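Local coordinates for protein bacterial regulatory proteins, tetR family (Corynebacterium glutamicum, PDB 3AQT) that binds resorcinol and acts as a TetR-family transcriptional repressor, probably contacting DNA through a helix-turn-helix motif, at residues B[99-110]-B[156-164]; B[171-179]-B[218-227]. All coordinates share one frame; numbering follows the deposited sequence.

Interaction 1. Residues B[99-110]-B[156-164]; sequences EDAFESVGIALD and RILGPRARR. With RCO (resorcinol), chain D.
Asp110 holds two arginines at once, one on each carboxylate oxygen. Arg161 NE donates to Asp110 OD2 at 2.7 Å, coming from above the carboxylate plane. Arg164 NH2 reaches Asp110 OD1 at 2.7 Å on the syn side, and the aspartate oxygen lies near the guanidinium plane. Arg161 runs extended from CG to NE, which carries its guanidinium across to helix 90-111. One face of that group lies against the backbone of Gly106 and Ile107.

At the other end, Arg156 grips Glu99 side-on. Arg156 NE and NH2 both donate to Glu99 OE2, the NE bond at 2.8 Å. Between the two charged ends the contact is apolar. Ile157 CG2 packs 3.4 Å from Glu103 CA. Leu158 CD2 rests 3.6 Å from Gly106 CA, where glycine allows close approach.

Further out, Gln95 also bonds Arg156 NH2, and Phe102 meets Trp140 edge-to-face. Leu158, Arg161 and Leu109 line the resorcinol pocket; Arg161 CB lies 3.5 Å from resorcinol O1. The ligand is hydrogen-bonded to Asp165. Arg161 thus gives its aliphatic part to the pocket and its charge to Asp110, so the salt-bridge network probably steadies this wall of the site.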
ATOM      1  N   GLU B  99     -17.034   2.028   1.135  1.00 31.54           N
ATOM      2  CA  GLU B  99     -17.206   3.340   1.756  1.00 33.06           C
ATOM      3  C   GLU B  99     -18.185   3.212   2.915  1.00 33.43           C
ATOM      4  O   GLU B  99     -17.964   3.759   3.999  1.00 35.06           O
ATOM      5  CB  GLU B  99     -17.740   4.373   0.757  1.00 30.85           C
ATOM      6  CG  GLU B  99     -16.674   5.006  -0.128  1.00 35.94           C
ATOM      7  CD  GLU B  99     -17.153   6.286  -0.810  1.00 38.33           C
ATOM      8  OE1 GLU B  99     -18.282   6.745  -0.529  1.00 40.54           O
ATOM      9  OE2 GLU B  99     -16.392   6.846  -1.629  1.00 41.24           O
ATOM     10  N   ASP B 100     -19.268   2.480   2.679  1.00 31.86           N
ATOM     11  CA  ASP B 100     -20.280   2.279   3.692  1.00 31.82           C
ATOM     12  C   ASP B 100     -19.665   1.607   4.918  1.00 31.27           C
ATOM     13  O   ASP B 100     -19.918   2.010   6.049  1.00 32.63           O
ATOM     14  CB  ASP B 100     -21.420   1.427   3.120  1.00 32.12           C
ATOM     15  CG  ASP B 100     -22.516   1.157   4.137  1.00 34.26           C
ATOM     16  OD1 ASP B 100     -23.267   2.100   4.474  1.00 32.95           O
ATOM     17  OD2 ASP B 100     -22.622   0.001   4.600  1.00 35.30           O
ATOM     18  N   ALA B 101     -18.842   0.590   4.695  1.00 30.29           N
ATOM     19  CA  ALA B 101     -18.206  -0.113   5.808  1.00 30.90           C
ATOM     20  C   ALA B 101     -17.206   0.761   6.580  1.00 31.11           C
ATOM     21  O   ALA B 101     -17.228   0.807   7.811  1.00 29.67           O
ATOM     22  CB  ALA B 101     -17.510  -1.375   5.303  1.00 28.65           C
ATOM     23  N   PHE B 102     -16.330   1.453   5.860  1.00 30.77           N
ATOM     24  CA  PHE B 102     -15.335   2.292   6.512  1.00 31.45           C
ATOM     25  C   PHE B 102     -15.950   3.495   7.218  1.00 31.87           C
ATOM     26  O   PHE B 102     -15.514   3.870   8.308  1.00 32.39           O
ATOM     27  CB  PHE B 102     -14.289   2.768   5.503  1.00 31.07           C
ATOM     28  CG  PHE B 102     -13.540   1.655   4.834  1.00 30.53           C
ATOM     29  CD1 PHE B 102     -13.214   0.500   5.535  1.00 31.25           C
ATOM     30  CD2 PHE B 102     -13.137   1.776   3.509  1.00 31.87           C
ATOM     31  CE1 PHE B 102     -12.499  -0.523   4.927  1.00 33.78           C
ATOM     32  CE2 PHE B 102     -12.419   0.760   2.884  1.00 34.58           C
ATOM     33  CZ  PHE B 102     -12.098  -0.396   3.596  1.00 32.75           C
ATOM     34  N   GLU B 103     -16.959   4.103   6.605  1.00 32.02           N
ATOM     35  CA  GLU B 103     -17.602   5.263   7.213  1.00 32.71           C
ATOM     36  C   GLU B 103     -18.323   4.882   8.509  1.00 32.29           C
ATOM     37  O   GLU B 103     -18.319   5.641   9.471  1.00 32.74           O
ATOM     38  CB  GLU B 103     -18.587   5.900   6.239  1.00 32.86           C
ATOM     39  CG  GLU B 103     -19.307   7.114   6.797  1.00 36.49           C
ATOM     40  CD  GLU B 103     -20.331   7.661   5.820  1.00 40.09           C
ATOM     41  OE1 GLU B 103     -21.107   8.558   6.199  1.00 41.03           O
ATOM     42  OE2 GLU B 103     -20.362   7.188   4.664  1.00 45.58           O
ATOM     43  N   SER B 104     -18.933   3.705   8.539  1.00 31.40           N
ATOM     44  CA  SER B 104     -19.635   3.265   9.735  1.00 32.76           C
ATOM     45  C   SER B 104     -18.688   3.221  10.919  1.00 33.03           C
ATOM     46  O   SER B 104     -19.029   3.689  12.011  1.00 34.21           O
ATOM     47  CB  SER B 104     -20.243   1.876   9.533  1.00 30.86           C
ATOM     48  OG  SER B 104     -21.224   1.908   8.516  1.00 35.53           O
ATOM     49  N   VAL B 105     -17.507   2.643  10.716  1.00 32.04           N
ATOM     50  CA  VAL B 105     -16.534   2.557  11.792  1.00 33.41           C
ATOM     51  C   VAL B 105     -15.956   3.939  12.105  1.00 33.98           C
ATOM     52  O   VAL B 105     -15.743   4.283  13.266  1.00 34.32           O
ATOM     53  CB  VAL B 105     -15.406   1.553  11.439  1.00 34.30           C
ATOM     54  CG1 VAL B 105     -14.241   1.686  12.415  1.00 34.89           C
ATOM     55  CG2 VAL B 105     -15.954   0.135  11.518  1.00 34.58           C
ATOM     56  N   GLY B 106     -15.722   4.732  11.064  1.00 32.89           N
ATOM     57  CA  GLY B 106     -15.189   6.062  11.265  1.00 32.65           C
ATOM     58  C   GLY B 106     -16.047   6.878  12.216  1.00 32.87           C
ATOM     59  O   GLY B 106     -15.527   7.547  13.108  1.00 32.51           O
ATOM     60  N   ILE B 107     -17.362   6.818  12.025  1.00 32.35           N
ATOM     61  CA  ILE B 107     -18.301   7.548  12.865  1.00 30.89           C
ATOM     62  C   ILE B 107     -18.270   6.981  14.280  1.00 32.45           C
ATOM     63  O   ILE B 107     -18.287   7.734  15.258  1.00 31.07           O
ATOM     64  CB  ILE B 107     -19.731   7.455  12.297  1.00 30.59           C
ATOM     65  CG1 ILE B 107     -19.810   8.214  10.973  1.00 29.94           C
ATOM     66  CG2 ILE B 107     -20.729   8.044  13.273  1.00 31.72           C
ATOM     67  CD1 ILE B 107     -21.031   7.886  10.113  1.00 47.18           C
ATOM     68  N   ALA B 108     -18.212   5.656  14.391  1.00 30.77           N
ATOM     69  CA  ALA B 108     -18.154   5.028  15.704  1.00 33.99           C
ATOM     70  C   ALA B 108     -16.864   5.447  16.418  1.00 35.73           C
ATOM     71  O   ALA B 108     -16.881   5.742  17.606  1.00 36.42           O
ATOM     72  CB  ALA B 108     -18.225   3.494  15.577  1.00 31.68           C
ATOM     73  N   LEU B 109     -15.750   5.485  15.693  1.00 36.81           N
ATOM     74  CA  LEU B 109     -14.484   5.887  16.296  1.00 38.21           C
ATOM     75  C   LEU B 109     -14.541   7.328  16.779  1.00 39.83           C
ATOM     76  O   LEU B 109     -14.005   7.648  17.842  1.00 41.50           O
ATOM     77  CB  LEU B 109     -13.326   5.727  15.304  1.00 35.36           C
ATOM     78  CG  LEU B 109     -12.915   4.299  14.957  1.00 34.51           C
ATOM     79  CD1 LEU B 109     -11.823   4.332  13.891  1.00 34.40           C
ATOM     80  CD2 LEU B 109     -12.444   3.581  16.208  1.00 29.84           C
ATOM     81  N   ASP B 110     -15.179   8.200  16.001  1.00 40.17           N
ATOM     82  CA  ASP B 110     -15.289   9.597  16.397  1.00 42.91           C
ATOM     83  C   ASP B 110     -16.115   9.738  17.685  1.00 45.85           C
ATOM     84  O   ASP B 110     -15.909  10.668  18.457  1.00 46.46           O
ATOM     85  CB  ASP B 110     -15.921  10.434  15.280  1.00 42.39           C
ATOM     86  CG  ASP B 110     -14.987  10.637  14.095  1.00 45.25           C
ATOM     87  OD1 ASP B 110     -13.760  10.490  14.270  1.00 48.09           O
ATOM     88  OD2 ASP B 110     -15.473  10.968  12.988  1.00 45.03           O
ATOM     89  N   ARG B 156     -10.561   8.572   1.188  1.00 36.64           N
ATOM     90  CA  ARG B 156     -11.718   9.448   1.038  1.00 35.97           C
ATOM     91  C   ARG B 156     -12.544   9.481   2.313  1.00 35.40           C
ATOM     92  O   ARG B 156     -13.078  10.518   2.690  1.00 35.31           O
ATOM     93  CB  ARG B 156     -12.647   8.968  -0.088  1.00 36.03           C
ATOM     94  CG  ARG B 156     -12.039   8.890  -1.457  1.00 37.66           C
ATOM     95  CD  ARG B 156     -13.123   8.834  -2.514  1.00 38.65           C
ATOM     96  NE  ARG B 156     -13.859   7.567  -2.559  1.00 39.02           N
ATOM     97  CZ  ARG B 156     -13.575   6.566  -3.389  1.00 38.77           C
ATOM     98  NH1 ARG B 156     -12.565   6.670  -4.244  1.00 35.60           N
ATOM     99  NH2 ARG B 156     -14.325   5.474  -3.390  1.00 37.73           N
ATOM    100  N   ILE B 157     -12.653   8.334   2.969  1.00 34.64           N
ATOM    101  CA  ILE B 157     -13.470   8.217   4.167  1.00 34.75           C
ATOM    102  C   ILE B 157     -12.770   8.385   5.507  1.00 33.90           C
ATOM    103  O   ILE B 157     -13.220   9.175   6.334  1.00 34.03           O
ATOM    104  CB  ILE B 157     -14.212   6.859   4.181  1.00 34.71           C
ATOM    105  CG1 ILE B 157     -14.929   6.645   2.844  1.00 34.65           C
ATOM    106  CG2 ILE B 157     -15.208   6.818   5.324  1.00 36.81           C
ATOM    107  CD1 ILE B 157     -16.011   7.684   2.433  1.00 47.18           C
ATOM    108  N   LEU B 158     -11.683   7.649   5.732  1.00 33.81           N
ATOM    109  CA  LEU B 158     -10.975   7.728   7.009  1.00 32.91           C
ATOM    110  C   LEU B 158      -9.771   8.662   7.014  1.00 33.47           C
ATOM    111  O   LEU B 158      -9.270   9.024   8.077  1.00 33.93           O
ATOM    112  CB  LEU B 158     -10.534   6.331   7.445  1.00 32.52           C
ATOM    113  CG  LEU B 158     -11.671   5.320   7.608  1.00 33.66           C
ATOM    114  CD1 LEU B 158     -11.103   3.960   7.995  1.00 32.82           C
ATOM    115  CD2 LEU B 158     -12.649   5.818   8.661  1.00 32.81           C
ATOM    116  N   GLY B 159      -9.318   9.064   5.832  1.00 32.55           N
ATOM    117  CA  GLY B 159      -8.166   9.939   5.756  1.00 30.99           C
ATOM    118  C   GLY B 159      -8.351  11.251   6.493  1.00 32.25           C
ATOM    119  O   GLY B 159      -7.488  11.648   7.289  1.00 34.39           O
ATOM    120  N   PRO B 160      -9.466  11.961   6.249  1.00 30.90           N
ATOM    121  CA  PRO B 160      -9.695  13.240   6.930  1.00 29.85           C
ATOM    122  C   PRO B 160      -9.733  13.082   8.441  1.00 30.55           C
ATOM    123  O   PRO B 160      -9.344  13.992   9.174  1.00 32.21           O
ATOM    124  CB  PRO B 160     -11.027  13.707   6.356  1.00 28.08           C
ATOM    125  CG  PRO B 160     -11.038  13.090   4.976  1.00 27.22           C
ATOM    126  CD  PRO B 160     -10.519  11.701   5.248  1.00 29.09           C
ATOM    127  N   ARG B 161     -10.191  11.922   8.905  1.00 29.60           N
ATOM    128  CA  ARG B 161     -10.265  11.662  10.339  1.00 29.31           C
ATOM    129  C   ARG B 161      -8.875  11.405  10.914  1.00 30.49           C
ATOM    130  O   ARG B 161      -8.530  11.892  11.995  1.00 30.26           O
ATOM    131  CB  ARG B 161     -11.181  10.460  10.622  1.00 27.68           C
ATOM    132  CG  ARG B 161     -12.647  10.719  10.320  1.00 27.47           C
ATOM    133  CD  ARG B 161     -13.518   9.507  10.612  1.00 29.51           C
ATOM    134  NE  ARG B 161     -14.935   9.873  10.627  1.00 30.57           N
ATOM    135  CZ  ARG B 161     -15.719   9.932   9.553  1.00 30.54           C
ATOM    136  NH1 ARG B 161     -15.244   9.636   8.347  1.00 30.96           N
ATOM    137  NH2 ARG B 161     -16.977  10.321   9.682  1.00 28.82           N
ATOM    138  N   ALA B 162      -8.082  10.630  10.185  1.00 31.33           N
ATOM    139  CA  ALA B 162      -6.735  10.305  10.626  1.00 31.07           C
ATOM    140  C   ALA B 162      -5.888  11.568  10.610  1.00 31.92           C
ATOM    141  O   ALA B 162      -5.141  11.834  11.542  1.00 32.46           O
ATOM    142  CB  ALA B 162      -6.125   9.251   9.714  1.00 29.95           C
ATOM    143  N   ARG B 163      -6.015  12.348   9.549  1.00 31.70           N
ATOM    144  CA  ARG B 163      -5.244  13.571   9.434  1.00 33.52           C
ATOM    145  C   ARG B 163      -5.562  14.471  10.628  1.00 33.67           C
ATOM    146  O   ARG B 163      -4.668  15.069  11.226  1.00 34.08           O
ATOM    147  CB  ARG B 163      -5.581  14.276   8.112  1.00 33.62           C
ATOM    148  CG  ARG B 163      -4.604  15.365   7.708  1.00 34.70           C
ATOM    149  CD  ARG B 163      -4.978  15.964   6.362  1.00 36.89           C
ATOM    150  NE  ARG B 163      -3.930  16.831   5.828  1.00 40.65           N
ATOM    151  CZ  ARG B 163      -3.651  18.041   6.299  1.00 43.23           C
ATOM    152  NH1 ARG B 163      -4.345  18.538   7.315  1.00 46.74           N
ATOM    153  NH2 ARG B 163      -2.677  18.756   5.756  1.00 42.99           N
ATOM    154  N   ARG B 164      -6.842  14.555  10.971  1.00 33.87           N
ATOM    155  CA  ARG B 164      -7.293  15.368  12.091  1.00 34.08           C
ATOM    156  C   ARG B 164      -6.597  14.911  13.365  1.00 33.42           C
ATOM    157  O   ARG B 164      -6.020  15.715  14.098  1.00 31.99           O
ATOM    158  CB  ARG B 164      -8.803  15.210  12.273  1.00 35.04           C
ATOM    159  CG  ARG B 164      -9.358  15.874  13.531  1.00 35.73           C
ATOM    160  CD  ARG B 164     -10.703  15.289  13.890  1.00 36.28           C
ATOM    161  NE  ARG B 164     -10.589  13.879  14.247  1.00 35.95           N
ATOM    162  CZ  ARG B 164     -11.537  12.970  14.036  1.00 38.00           C
ATOM    163  NH1 ARG B 164     -12.681  13.319  13.461  1.00 37.95           N
ATOM    164  NH2 ARG B 164     -11.340  11.710  14.406  1.00 37.06           N
TER
HETATM  165  C1  RCO D 230      -9.517   6.955  11.855  1.00 36.64           C
HETATM  166  C2  RCO D 230      -8.810   7.782  12.783  1.00 36.01           C
HETATM  167  C3  RCO D 230      -7.413   7.600  12.975  1.00 36.04           C
HETATM  168  C4  RCO D 230      -6.738   6.608  12.241  1.00 37.06           C
HETATM  169  C5  RCO D 230      -7.432   5.796  11.330  1.00 36.48           C
HETATM  170  C6  RCO D 230      -8.828   5.970  11.134  1.00 36.69           C
HETATM  171  O1  RCO D 230     -10.885   7.137  11.676  1.00 40.05           O
HETATM  172  O3  RCO D 230      -6.698   8.387  13.873  1.00 36.67           O

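Interaction 2. Residues B[171-179]-B[218-227]; sequences ETGRFTIED and LRMVGVQAAE
Phe175 packs against a Schellman motif that ends helix 209-220. Gly222, with positive phi, is its C-prime residue; Val223 N bonds Leu218 O and Gly222 N bonds Arg219 O. The loop 171-179 lies against this turn.

The tight part is apolar. Val221 CG2 sits over one face of the Phe175 ring in a CH-pi contact, 4.0 Å from the ring centroid and offset toward the rim. Val223 CG2 meets the ring edge, 4.0 Å from Phe175 CD1. The two Val221 methyls divide the work: CG1 lies anti to the carbonyl carbon (chi1 -72°) and touches Ile177 CD1 at 3.8 Å, while CG2 faces the ring. Leu166 of helix 159-171 touches both Phe175 and Val221. The backbones are joined by Thr176 N donating to Val221 O at 2.6 Å. The CA atoms of Gly222 and Thr176 are 4.6 Å apart here, and Gly222 has no side chain to come between them.

The outer side is looser and polar. Arg174 bends at chi2 and its NH1 donates to Glu227 OE2 at 3.1 Å, from above the carboxylate plane. The stronger polar partner of Arg174 is Asp118, salt-bridged to its NH2. Nearby, Glu178 forms salt bridges with Arg219 and Arg229 of the second subunit. One water bridges the segments, 2.8 Å from Thr176 OG1 and donating to Gly222 O at 2.8 Å.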
ATOM      1  N   GLU B 171      -0.024  19.477  17.098  1.00 46.73           N
ATOM      2  CA  GLU B 171      -0.264  20.719  17.821  1.00 46.27           C
ATOM      3  C   GLU B 171       0.109  20.623  19.299  1.00 45.76           C
ATOM      4  O   GLU B 171       0.553  21.603  19.884  1.00 46.57           O
ATOM      5  CB  GLU B 171      -1.737  21.122  17.711  1.00 49.42           C
ATOM      6  CG  GLU B 171      -2.264  21.273  16.293  1.00 53.76           C
ATOM      7  CD  GLU B 171      -1.898  22.594  15.669  1.00 56.62           C
ATOM      8  OE1 GLU B 171      -2.314  23.632  16.216  1.00 62.80           O
ATOM      9  OE2 GLU B 171      -1.202  22.603  14.635  1.00 58.83           O
ATOM     10  N   THR B 172      -0.078  19.457  19.910  1.00 43.28           N
ATOM     11  CA  THR B 172       0.246  19.305  21.324  1.00 41.79           C
ATOM     12  C   THR B 172       1.672  18.822  21.584  1.00 42.08           C
ATOM     13  O   THR B 172       2.020  18.493  22.723  1.00 41.36           O
ATOM     14  CB  THR B 172      -0.716  18.325  22.027  1.00 42.01           C
ATOM     15  OG1 THR B 172      -0.517  17.002  21.513  1.00 41.23           O
ATOM     16  CG2 THR B 172      -2.158  18.748  21.805  1.00 42.18           C
ATOM     17  N   GLY B 173       2.490  18.771  20.533  1.00 41.25           N
ATOM     18  CA  GLY B 173       3.863  18.318  20.676  1.00 38.95           C
ATOM     19  C   GLY B 173       4.020  16.823  20.921  1.00 38.45           C
ATOM     20  O   GLY B 173       5.120  16.350  21.214  1.00 38.86           O
ATOM     21  N   ARG B 174       2.930  16.073  20.812  1.00 37.47           N
ATOM     22  CA  ARG B 174       2.973  14.629  21.020  1.00 35.99           C
ATOM     23  C   ARG B 174       3.630  13.918  19.835  1.00 36.03           C
ATOM     24  O   ARG B 174       4.312  12.915  20.010  1.00 37.13           O
ATOM     25  CB  ARG B 174       1.558  14.085  21.203  1.00 35.83           C
ATOM     26  CG  ARG B 174       1.485  12.656  21.721  1.00 35.49           C
ATOM     27  CD  ARG B 174       1.962  12.575  23.157  1.00 33.74           C
ATOM     28  NE  ARG B 174       1.487  11.374  23.838  1.00 33.47           N
ATOM     29  CZ  ARG B 174       2.287  10.466  24.393  1.00 33.66           C
ATOM     30  NH1 ARG B 174       3.605  10.616  24.338  1.00 31.71           N
ATOM     31  NH2 ARG B 174       1.769   9.424  25.029  1.00 33.67           N
ATOM     32  N   PHE B 175       3.418  14.442  18.631  1.00 35.94           N
ATOM     33  CA  PHE B 175       3.978  13.843  17.428  1.00 36.95           C
ATOM     34  C   PHE B 175       4.973  14.755  16.726  1.00 39.66           C
ATOM     35  O   PHE B 175       4.946  15.976  16.899  1.00 41.96           O
ATOM     36  CB  PHE B 175       2.877  13.519  16.404  1.00 34.39           C
ATOM     37  CG  PHE B 175       1.802  12.602  16.905  1.00 30.92           C
ATOM     38  CD1 PHE B 175       2.083  11.596  17.812  1.00 28.72           C
ATOM     39  CD2 PHE B 175       0.505  12.727  16.428  1.00 30.99           C
ATOM     40  CE1 PHE B 175       1.081  10.724  18.238  1.00 30.28           C
ATOM     41  CE2 PHE B 175      -0.503  11.864  16.844  1.00 30.82           C
ATOM     42  CZ  PHE B 175      -0.216  10.861  17.750  1.00 30.19           C
ATOM     43  N   THR B 176       5.837  14.145  15.919  1.00 40.57           N
ATOM     44  CA  THR B 176       6.810  14.872  15.116  1.00 42.21           C
ATOM     45  C   THR B 176       6.532  14.411  13.691  1.00 41.89           C
ATOM     46  O   THR B 176       6.740  13.244  13.364  1.00 42.61           O
ATOM     47  CB  THR B 176       8.257  14.506  15.488  1.00 44.62           C
ATOM     48  OG1 THR B 176       8.533  14.949  16.821  1.00 47.68           O
ATOM     49  CG2 THR B 176       9.239  15.162  14.520  1.00 43.70           C
ATOM     50  N   ILE B 177       6.052  15.321  12.853  1.00 41.61           N
ATOM     51  CA  ILE B 177       5.715  14.986  11.477  1.00 42.19           C
ATOM     52  C   ILE B 177       6.129  16.110  10.546  1.00 43.95           C
ATOM     53  O   ILE B 177       5.787  17.266  10.782  1.00 46.63           O
ATOM     54  CB  ILE B 177       4.188  14.781  11.330  1.00 41.51           C
ATOM     55  CG1 ILE B 177       3.713  13.664  12.255  1.00 40.72           C
ATOM     56  CG2 ILE B 177       3.830  14.479   9.886  1.00 39.86           C
ATOM     57  CD1 ILE B 177       2.203  13.609  12.478  1.00 47.18           C
ATOM     58  N   GLU B 178       6.840  15.774   9.474  1.00 46.06           N
ATOM     59  CA  GLU B 178       7.291  16.791   8.526  1.00 47.60           C
ATOM     60  C   GLU B 178       6.250  17.090   7.456  1.00 47.22           C
ATOM     61  O   GLU B 178       6.141  18.223   6.988  1.00 47.41           O
ATOM     62  CB  GLU B 178       8.593  16.349   7.867  1.00 50.74           C
ATOM     63  CG  GLU B 178       9.730  16.169   8.854  1.00 58.07           C
ATOM     64  CD  GLU B 178      10.896  15.415   8.260  1.00 62.55           C
ATOM     65  OE1 GLU B 178      10.740  14.209   7.977  1.00 67.76           O
ATOM     66  OE2 GLU B 178      11.966  16.024   8.068  1.00 64.29           O
ATOM     67  N   ASP B 179       5.491  16.072   7.058  1.00 46.17           N
ATOM     68  CA  ASP B 179       4.458  16.260   6.048  1.00 44.85           C
ATOM     69  C   ASP B 179       3.197  15.499   6.459  1.00 43.43           C
ATOM     70  O   ASP B 179       3.169  14.267   6.477  1.00 41.07           O
ATOM     71  CB  ASP B 179       4.945  15.777   4.686  1.00 47.81           C
ATOM     72  CG  ASP B 179       3.968  16.110   3.571  1.00 49.89           C
ATOM     73  OD1 ASP B 179       2.762  15.830   3.732  1.00 49.28           O
ATOM     74  OD2 ASP B 179       4.407  16.649   2.530  1.00 51.73           O
ATOM     75  N   LEU B 218       2.928   4.645  15.624  1.00 35.93           N
ATOM     76  CA  LEU B 218       3.210   5.656  16.637  1.00 34.71           C
ATOM     77  C   LEU B 218       4.662   6.067  16.519  1.00 34.10           C
ATOM     78  O   LEU B 218       4.994   7.245  16.628  1.00 33.80           O
ATOM     79  CB  LEU B 218       2.931   5.129  18.052  1.00 34.32           C
ATOM     80  CG  LEU B 218       1.457   5.110  18.470  1.00 34.87           C
ATOM     81  CD1 LEU B 218       1.308   4.610  19.889  1.00 34.59           C
ATOM     82  CD2 LEU B 218       0.893   6.514  18.355  1.00 35.95           C
ATOM     83  N   ARG B 219       5.538   5.097  16.295  1.00 34.95           N
ATOM     84  CA  ARG B 219       6.945   5.430  16.149  1.00 35.91           C
ATOM     85  C   ARG B 219       7.136   6.259  14.880  1.00 36.77           C
ATOM     86  O   ARG B 219       7.903   7.221  14.858  1.00 35.51           O
ATOM     87  CB  ARG B 219       7.792   4.157  16.110  1.00 36.53           C
ATOM     88  CG  ARG B 219       7.961   3.518  17.477  1.00 40.16           C
ATOM     89  CD  ARG B 219       9.021   2.441  17.468  1.00 41.80           C
ATOM     90  NE  ARG B 219       8.478   1.161  17.043  1.00 47.26           N
ATOM     91  CZ  ARG B 219       8.008   0.241  17.875  1.00 48.09           C
ATOM     92  NH1 ARG B 219       8.026   0.460  19.183  1.00 47.75           N
ATOM     93  NH2 ARG B 219       7.508  -0.891  17.393  1.00 49.75           N
HETATM   94  N   MSE B 220       6.406   5.905  13.829  1.00 37.94           N
HETATM   95  CA  MSE B 220       6.505   6.634  12.580  1.00 40.35           C
HETATM   96  C   MSE B 220       6.168   8.106  12.749  1.00 39.45           C
HETATM   97  O   MSE B 220       6.711   8.943  12.033  1.00 38.70           O
HETATM   98  CB  MSE B 220       5.584   6.029  11.522  1.00 46.45           C
HETATM   99  CG  MSE B 220       5.762   6.685  10.164  1.00 53.25           C
HETATM  100 SE   MSE B 220       4.470   6.120   8.867  1.00 65.81          SE
HETATM  101  CE  MSE B 220       3.142   7.486   9.247  1.00 61.99           C
ATOM    102  N   VAL B 221       5.275   8.432  13.684  1.00 39.54           N
ATOM    103  CA  VAL B 221       4.921   9.831  13.899  1.00 40.33           C
ATOM    104  C   VAL B 221       5.672  10.539  15.036  1.00 42.22           C
ATOM    105  O   VAL B 221       5.245  11.600  15.511  1.00 41.70           O
ATOM    106  CB  VAL B 221       3.388  10.030  14.069  1.00 40.07           C
ATOM    107  CG1 VAL B 221       2.706   9.821  12.723  1.00 39.79           C
ATOM    108  CG2 VAL B 221       2.825   9.079  15.111  1.00 38.57           C
ATOM    109  N   GLY B 222       6.788   9.955  15.467  1.00 42.07           N
ATOM    110  CA  GLY B 222       7.610  10.602  16.475  1.00 43.29           C
ATOM    111  C   GLY B 222       7.499  10.236  17.936  1.00 43.66           C
ATOM    112  O   GLY B 222       7.898  11.018  18.797  1.00 46.10           O
ATOM    113  N   VAL B 223       6.970   9.060  18.228  1.00 43.30           N
ATOM    114  CA  VAL B 223       6.832   8.623  19.603  1.00 43.10           C
ATOM    115  C   VAL B 223       7.994   7.699  19.955  1.00 44.59           C
ATOM    116  O   VAL B 223       8.324   6.790  19.194  1.00 45.46           O
ATOM    117  CB  VAL B 223       5.490   7.874  19.799  1.00 41.93           C
ATOM    118  CG1 VAL B 223       5.387   7.321  21.212  1.00 41.15           C
ATOM    119  CG2 VAL B 223       4.335   8.814  19.522  1.00 39.89           C
ATOM    120  N   GLN B 224       8.619   7.953  21.103  1.00 45.36           N
ATOM    121  CA  GLN B 224       9.737   7.151  21.591  1.00 46.95           C
ATOM    122  C   GLN B 224       9.419   5.665  21.422  1.00 45.72           C
ATOM    123  O   GLN B 224       8.330   5.202  21.761  1.00 44.51           O
ATOM    124  CB  GLN B 224      10.007   7.496  23.068  1.00 51.75           C
ATOM    125  CG  GLN B 224      10.612   6.374  23.936  1.00 58.99           C
ATOM    126  CD  GLN B 224      12.092   6.117  23.665  1.00 64.01           C
ATOM    127  OE1 GLN B 224      12.464   5.576  22.621  1.00 68.92           O
ATOM    128  NE2 GLN B 224      12.943   6.507  24.611  1.00 65.83           N
ATOM    129  N   ALA B 225      10.386   4.927  20.890  1.00 44.71           N
ATOM    130  CA  ALA B 225      10.240   3.503  20.629  1.00 45.33           C
ATOM    131  C   ALA B 225       9.600   2.700  21.747  1.00 45.81           C
ATOM    132  O   ALA B 225       8.641   1.961  21.508  1.00 45.70           O
ATOM    133  CB  ALA B 225      11.592   2.914  20.284  1.00 46.33           C
ATOM    134  N   ALA B 226      10.124   2.833  22.965  1.00 46.55           N
ATOM    135  CA  ALA B 226       9.590   2.078  24.102  1.00 45.76           C
ATOM    136  C   ALA B 226       8.212   2.546  24.555  1.00 46.34           C
ATOM    137  O   ALA B 226       7.368   1.736  24.964  1.00 46.48           O
ATOM    138  CB  ALA B 226      10.559   2.134  25.270  1.00 46.28           C
ATOM    139  N   GLU B 227       7.973   3.851  24.492  1.00 44.54           N
ATOM    140  CA  GLU B 227       6.685   4.366  24.920  1.00 44.80           C
ATOM    141  C   GLU B 227       5.563   3.894  23.993  1.00 44.36           C
ATOM    142  O   GLU B 227       4.476   3.531  24.458  1.00 43.60           O
ATOM    143  CB  GLU B 227       6.731   5.891  24.984  1.00 46.26           C
ATOM    144  CG  GLU B 227       5.415   6.528  25.364  1.00 49.71           C
ATOM    145  CD  GLU B 227       5.560   8.001  25.692  1.00 53.11           C
ATOM    146  OE1 GLU B 227       6.529   8.624  25.202  1.00 52.51           O
ATOM    147  OE2 GLU B 227       4.699   8.534  26.428  1.00 54.40           O
TER
HETATM  148  O   HOH W   1       7.783  13.742  19.259  1.00 42.13           O

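Overall arrangement
Both interactions are partly buried, but they lie at different distances from the middle of the chain: the centre of interaction 1 is about 7 Å from the chain centre and that of interaction 2 about 22 Å. Their nearest atoms are about 6 Å apart. Helix 159-171 connects them: its start belongs to interaction 1, and the loop after it belongs to interaction 2. Interaction 1 joins helices through side chains, with salt bridges at both ends and resorcinol alongside. Interaction 2 joins a loop to a helix end, and uses a backbone bond, an aromatic contact, a water and one salt bridge. The second subunit reaches interaction 2 but does not touch the segments of interaction 1.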